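Local structure of ATP:cob(I)alamin adenosyltransferase, putative (2ZHZ) at residues B[70-75]-B[149-154]. The protein probably catalyses ATP-dependent adenosylation of cobalamin, transferring the adenosyl group of ATP to the corrinoid cobalt to form adenosylcobalamin and triphosphate. Numbering follows the deposited sequence.
Sequences FDLGGE and RRYVNR. With ATP (adenosine-5'-triphosphate), chain H.
L72 and Y151 carry most of this small, buried, apolar contact, and a single methyl, CD1 of L72, does the touching on its side. Followed outward, the Y151 side chain first meets that methyl at its root, with CB 4.1 Å from L72 CD1. CG of the ring is equally near, but the closest approach comes at the next atom, where Y151 CD2 lies 3.7 Å from L72 CD1. The methyl thus sits obliquely against the base of the ring. With CG anti to the backbone N (chi1 -177°), the ring extends away from helix 147-169 toward helix 56-77. At its tip the hydroxyl is hydrogen-bonded to D68 OD2, one turn before L72 on the same helix, so Y151 is held to helix 56-77 by an apolar base and a polar end. These two helices run in roughly opposite directions within the five-helix bundle of PduO-type adenosyltransferases. V152 meets the same methyl, its CG1 4.1 Å from L72 CD1, while also packing on C128 and E132 of helix 116-141; E132 binds ATP. The next residue, N153, belongs to the ATP pocket and to a magnesium site. Farther along, R154 turns back on its own helix: NH1 donates to R150 O at 2.9 Å, lying above the carbonyl plane, and the same oxygen also accepts the helical bond from R154 N at 3.3 Å. The same guanidinium forms salt bridges with D93 and with D14 of the second subunit, tying helix 147-169 to helix 86-101 through NE and to the second subunit through NH2.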
ATOM      1  N   PHE B  70      -2.014 -16.145   4.708  1.00 19.27           N
ATOM      2  CA  PHE B  70      -2.280 -16.183   6.136  1.00 21.19           C
ATOM      3  C   PHE B  70      -1.257 -17.122   6.775  1.00 19.29           C
ATOM      4  O   PHE B  70      -0.708 -16.831   7.837  1.00 19.65           O
ATOM      5  CB  PHE B  70      -3.687 -16.702   6.414  1.00 19.18           C
ATOM      6  CG  PHE B  70      -4.035 -16.723   7.872  1.00 25.56           C
ATOM      7  CD1 PHE B  70      -4.409 -15.554   8.525  1.00 25.37           C
ATOM      8  CD2 PHE B  70      -3.939 -17.901   8.605  1.00 27.14           C
ATOM      9  CE1 PHE B  70      -4.682 -15.557   9.894  1.00 29.24           C
ATOM     10  CE2 PHE B  70      -4.209 -17.917   9.972  1.00 27.06           C
ATOM     11  CZ  PHE B  70      -4.581 -16.740  10.616  1.00 22.33           C
ATOM     12  N   ASP B  71      -0.998 -18.250   6.119  1.00 22.55           N
ATOM     13  CA  ASP B  71      -0.033 -19.214   6.639  1.00 22.02           C
ATOM     14  C   ASP B  71       1.398 -18.701   6.544  1.00 21.65           C
ATOM     15  O   ASP B  71       2.217 -18.959   7.426  1.00 20.81           O
ATOM     16  CB  ASP B  71      -0.146 -20.547   5.897  1.00 22.91           C
ATOM     17  CG  ASP B  71      -1.428 -21.286   6.223  1.00 26.83           C
ATOM     18  OD1 ASP B  71      -2.081 -20.941   7.233  1.00 27.52           O
ATOM     19  OD2 ASP B  71      -1.778 -22.223   5.477  1.00 30.17           O
ATOM     20  N   LEU B  72       1.698 -17.973   5.472  1.00 18.80           N
ATOM     21  CA  LEU B  72       3.035 -17.428   5.287  1.00 18.83           C
ATOM     22  C   LEU B  72       3.306 -16.446   6.426  1.00 17.54           C
ATOM     23  O   LEU B  72       4.390 -16.441   7.011  1.00 19.48           O
ATOM     24  CB  LEU B  72       3.137 -16.728   3.924  1.00 18.74           C
ATOM     25  CG  LEU B  72       4.544 -16.415   3.402  1.00 20.62           C
ATOM     26  CD1 LEU B  72       4.495 -16.206   1.894  1.00 23.84           C
ATOM     27  CD2 LEU B  72       5.097 -15.186   4.090  1.00 22.54           C
ATOM     28  N   GLY B  73       2.305 -15.630   6.746  1.00 19.64           N
ATOM     29  CA  GLY B  73       2.449 -14.671   7.830  1.00 21.50           C
ATOM     30  C   GLY B  73       2.610 -15.406   9.148  1.00 21.87           C
ATOM     31  O   GLY B  73       3.389 -14.998  10.014  1.00 22.70           O
ATOM     32  N   GLY B  74       1.868 -16.501   9.296  1.00 21.67           N
ATOM     33  CA  GLY B  74       1.951 -17.296  10.508  1.00 22.60           C
ATOM     34  C   GLY B  74       3.342 -17.874  10.664  1.00 23.83           C
ATOM     35  O   GLY B  74       3.858 -17.988  11.777  1.00 24.84           O
ATOM     36  N   GLU B  75       3.956 -18.245   9.544  1.00 24.14           N
ATOM     37  CA  GLU B  75       5.303 -18.798   9.572  1.00 24.83           C
ATOM     38  C   GLU B  75       6.294 -17.721  10.002  1.00 25.56           C
ATOM     39  O   GLU B  75       7.270 -18.003  10.702  1.00 26.18           O
ATOM     40  CB  GLU B  75       5.702 -19.336   8.193  1.00 24.76           C
ATOM     41  CG  GLU B  75       7.091 -19.958   8.175  1.00 25.93           C
ATOM     42  CD  GLU B  75       7.438 -20.611   6.850  1.00 27.07           C
ATOM     43  OE1 GLU B  75       6.523 -21.155   6.199  1.00 25.89           O
ATOM     44  OE2 GLU B  75       8.627 -20.598   6.467  1.00 25.76           O
ATOM     45  N   ARG B 149      10.109 -16.537   0.557  1.00 18.86           N
ATOM     46  CA  ARG B 149      10.735 -15.714  -0.469  1.00 22.20           C
ATOM     47  C   ARG B 149      10.358 -16.229  -1.864  1.00 22.15           C
ATOM     48  O   ARG B 149       9.966 -15.463  -2.756  1.00 18.43           O
ATOM     49  CB  ARG B 149      12.247 -15.801  -0.256  1.00 27.08           C
ATOM     50  CG  ARG B 149      13.113 -14.951  -1.120  1.00 31.65           C
ATOM     51  CD  ARG B 149      14.558 -15.057  -0.642  1.00 31.50           C
ATOM     52  NE  ARG B 149      15.152 -16.373  -0.882  1.00 32.52           N
ATOM     53  CZ  ARG B 149      15.901 -17.029   0.003  1.00 33.17           C
ATOM     54  NH1 ARG B 149      16.144 -16.501   1.194  1.00 34.11           N
ATOM     55  NH2 ARG B 149      16.426 -18.206  -0.308  1.00 31.84           N
ATOM     56  N   ARG B 150      10.484 -17.537  -2.049  1.00 20.50           N
ATOM     57  CA  ARG B 150      10.169 -18.152  -3.333  1.00 20.75           C
ATOM     58  C   ARG B 150       8.689 -18.046  -3.651  1.00 17.31           C
ATOM     59  O   ARG B 150       8.304 -17.937  -4.818  1.00 19.21           O
ATOM     60  CB  ARG B 150      10.590 -19.621  -3.329  1.00 20.32           C
ATOM     61  CG  ARG B 150      12.067 -19.832  -3.054  1.00 22.67           C
ATOM     62  CD  ARG B 150      12.419 -21.312  -3.107  1.00 26.74           C
ATOM     63  NE  ARG B 150      12.401 -21.829  -4.474  1.00 28.10           N
ATOM     64  CZ  ARG B 150      12.318 -23.119  -4.785  1.00 27.79           C
ATOM     65  NH1 ARG B 150      12.237 -24.032  -3.824  1.00 24.08           N
ATOM     66  NH2 ARG B 150      12.325 -23.498  -6.055  1.00 27.74           N
ATOM     67  N   TYR B 151       7.858 -18.069  -2.612  1.00 15.61           N
ATOM     68  CA  TYR B 151       6.418 -17.982  -2.798  1.00 16.96           C
ATOM     69  C   TYR B 151       5.989 -16.611  -3.329  1.00 17.55           C
ATOM     70  O   TYR B 151       5.278 -16.526  -4.329  1.00 17.36           O
ATOM     71  CB  TYR B 151       5.686 -18.267  -1.486  1.00 16.93           C
ATOM     72  CG  TYR B 151       4.183 -18.257  -1.636  1.00 18.13           C
ATOM     73  CD1 TYR B 151       3.476 -19.436  -1.885  1.00 18.47           C
ATOM     74  CD2 TYR B 151       3.469 -17.059  -1.579  1.00 19.18           C
ATOM     75  CE1 TYR B 151       2.095 -19.419  -2.076  1.00 17.62           C
ATOM     76  CE2 TYR B 151       2.097 -17.031  -1.770  1.00 16.35           C
ATOM     77  CZ  TYR B 151       1.414 -18.209  -2.022  1.00 18.44           C
ATOM     78  OH  TYR B 151       0.063 -18.165  -2.250  1.00 16.77           O
ATOM     79  N   VAL B 152       6.410 -15.541  -2.660  1.00 16.41           N
ATOM     80  CA  VAL B 152       6.028 -14.207  -3.111  1.00 15.89           C
ATOM     81  C   VAL B 152       6.683 -13.854  -4.444  1.00 16.00           C
ATOM     82  O   VAL B 152       6.167 -13.026  -5.197  1.00 15.77           O
ATOM     83  CB  VAL B 152       6.359 -13.124  -2.051  1.00 17.96           C
ATOM     84  CG1 VAL B 152       5.439 -13.290  -0.849  1.00 18.67           C
ATOM     85  CG2 VAL B 152       7.811 -13.221  -1.628  1.00 17.48           C
ATOM     86  N   ASN B 153       7.816 -14.484  -4.739  1.00 17.06           N
ATOM     87  CA  ASN B 153       8.504 -14.242  -6.004  1.00 18.77           C
ATOM     88  C   ASN B 153       7.553 -14.685  -7.122  1.00 17.59           C
ATOM     89  O   ASN B 153       7.330 -13.967  -8.100  1.00 15.53           O
ATOM     90  CB  ASN B 153       9.800 -15.061  -6.069  1.00 18.32           C
ATOM     91  CG  ASN B 153      10.699 -14.645  -7.219  1.00 20.42           C
ATOM     92  OD1 ASN B 153      11.574 -15.396  -7.659  1.00 22.45           O
ATOM     93  ND2 ASN B 153      10.495 -13.439  -7.704  1.00 14.25           N
ATOM     94  N   ARG B 154       6.982 -15.871  -6.953  1.00 18.85           N
ATOM     95  CA  ARG B 154       6.052 -16.420  -7.928  1.00 18.34           C
ATOM     96  C   ARG B 154       4.719 -15.684  -7.933  1.00 16.11           C
ATOM     97  O   ARG B 154       4.125 -15.481  -8.987  1.00 17.27           O
ATOM     98  CB  ARG B 154       5.824 -17.908  -7.642  1.00 19.90           C
ATOM     99  CG  ARG B 154       7.026 -18.761  -7.985  1.00 18.13           C
ATOM    100  CD  ARG B 154       6.913 -20.188  -7.458  1.00 21.59           C
ATOM    101  NE  ARG B 154       8.067 -20.963  -7.901  1.00 22.67           N
ATOM    102  CZ  ARG B 154       9.323 -20.683  -7.570  1.00 22.38           C
ATOM    103  NH1 ARG B 154       9.590 -19.654  -6.776  1.00 26.61           N
ATOM    104  NH2 ARG B 154      10.320 -21.401  -8.066  1.00 21.81           N
TER
HETATM  105  PG  ATP H 202      12.410 -14.064 -11.339  1.00 21.48           P
HETATM  106  O1G ATP H 202      12.864 -14.826 -10.130  1.00 26.45           O
HETATM  107  O2G ATP H 202      12.479 -14.873 -12.602  1.00 24.06           O
HETATM  108  O3G ATP H 202      11.021 -13.520 -11.147  1.00 22.76           O
HETATM  109  PB  ATP H 202      13.645 -11.602 -10.519  1.00 18.59           P
HETATM  110  O1B ATP H 202      12.800 -11.806  -9.295  1.00 18.94           O
HETATM  111  O2B ATP H 202      15.129 -11.406 -10.327  1.00 19.58           O
HETATM  112  O3B ATP H 202      13.411 -12.813 -11.573  1.00 21.31           O
HETATM  113  PA  ATP H 202      11.558 -10.062 -11.858  1.00 21.37           P
HETATM  114  O1A ATP H 202      10.605 -10.403 -10.765  1.00 21.78           O
HETATM  115  O2A ATP H 202      11.376 -10.670 -13.227  1.00 22.86           O
HETATM  116  O3A ATP H 202      13.102 -10.329 -11.373  1.00 20.87           O
HETATM  117  O5' ATP H 202      11.541  -8.460 -11.996  1.00 22.31           O
HETATM  118  C5' ATP H 202      12.110  -7.818 -13.133  1.00 21.68           C
HETATM  119  C4' ATP H 202      12.918  -6.595 -12.711  1.00 24.19           C
HETATM  120  O4' ATP H 202      12.351  -5.927 -11.556  1.00 21.92           O
HETATM  121  C3' ATP H 202      14.367  -6.945 -12.383  1.00 27.09           C
HETATM  122  O3' ATP H 202      15.242  -6.377 -13.365  1.00 39.22           O
HETATM  123  C2' ATP H 202      14.604  -6.415 -10.976  1.00 26.00           C
HETATM  124  O2' ATP H 202      15.657  -5.440 -10.999  1.00 27.18           O
HETATM  125  C1' ATP H 202      13.303  -5.799 -10.496  1.00 22.01           C
HETATM  126  N9  ATP H 202      12.756  -6.496  -9.276  1.00 18.92           N
HETATM  127  C8  ATP H 202      12.800  -7.829  -9.004  1.00 18.38           C
HETATM  128  N7  ATP H 202      12.206  -8.123  -7.825  1.00 17.26           N
HETATM  129  C5  ATP H 202      11.762  -6.966  -7.306  1.00 16.76           C
HETATM  130  C6  ATP H 202      11.032  -6.546  -6.070  1.00 15.86           C
HETATM  131  N6  ATP H 202      10.659  -7.459  -5.147  1.00 10.66           N
HETATM  132  N1  ATP H 202      10.752  -5.207  -5.904  1.00 15.98           N
HETATM  133  C2  ATP H 202      11.120  -4.263  -6.829  1.00 14.68           C
HETATM  134  N3  ATP H 202      11.786  -4.583  -7.977  1.00 14.18           N
HETATM  135  C4  ATP H 202      12.127  -5.890  -8.265  1.00 16.14           C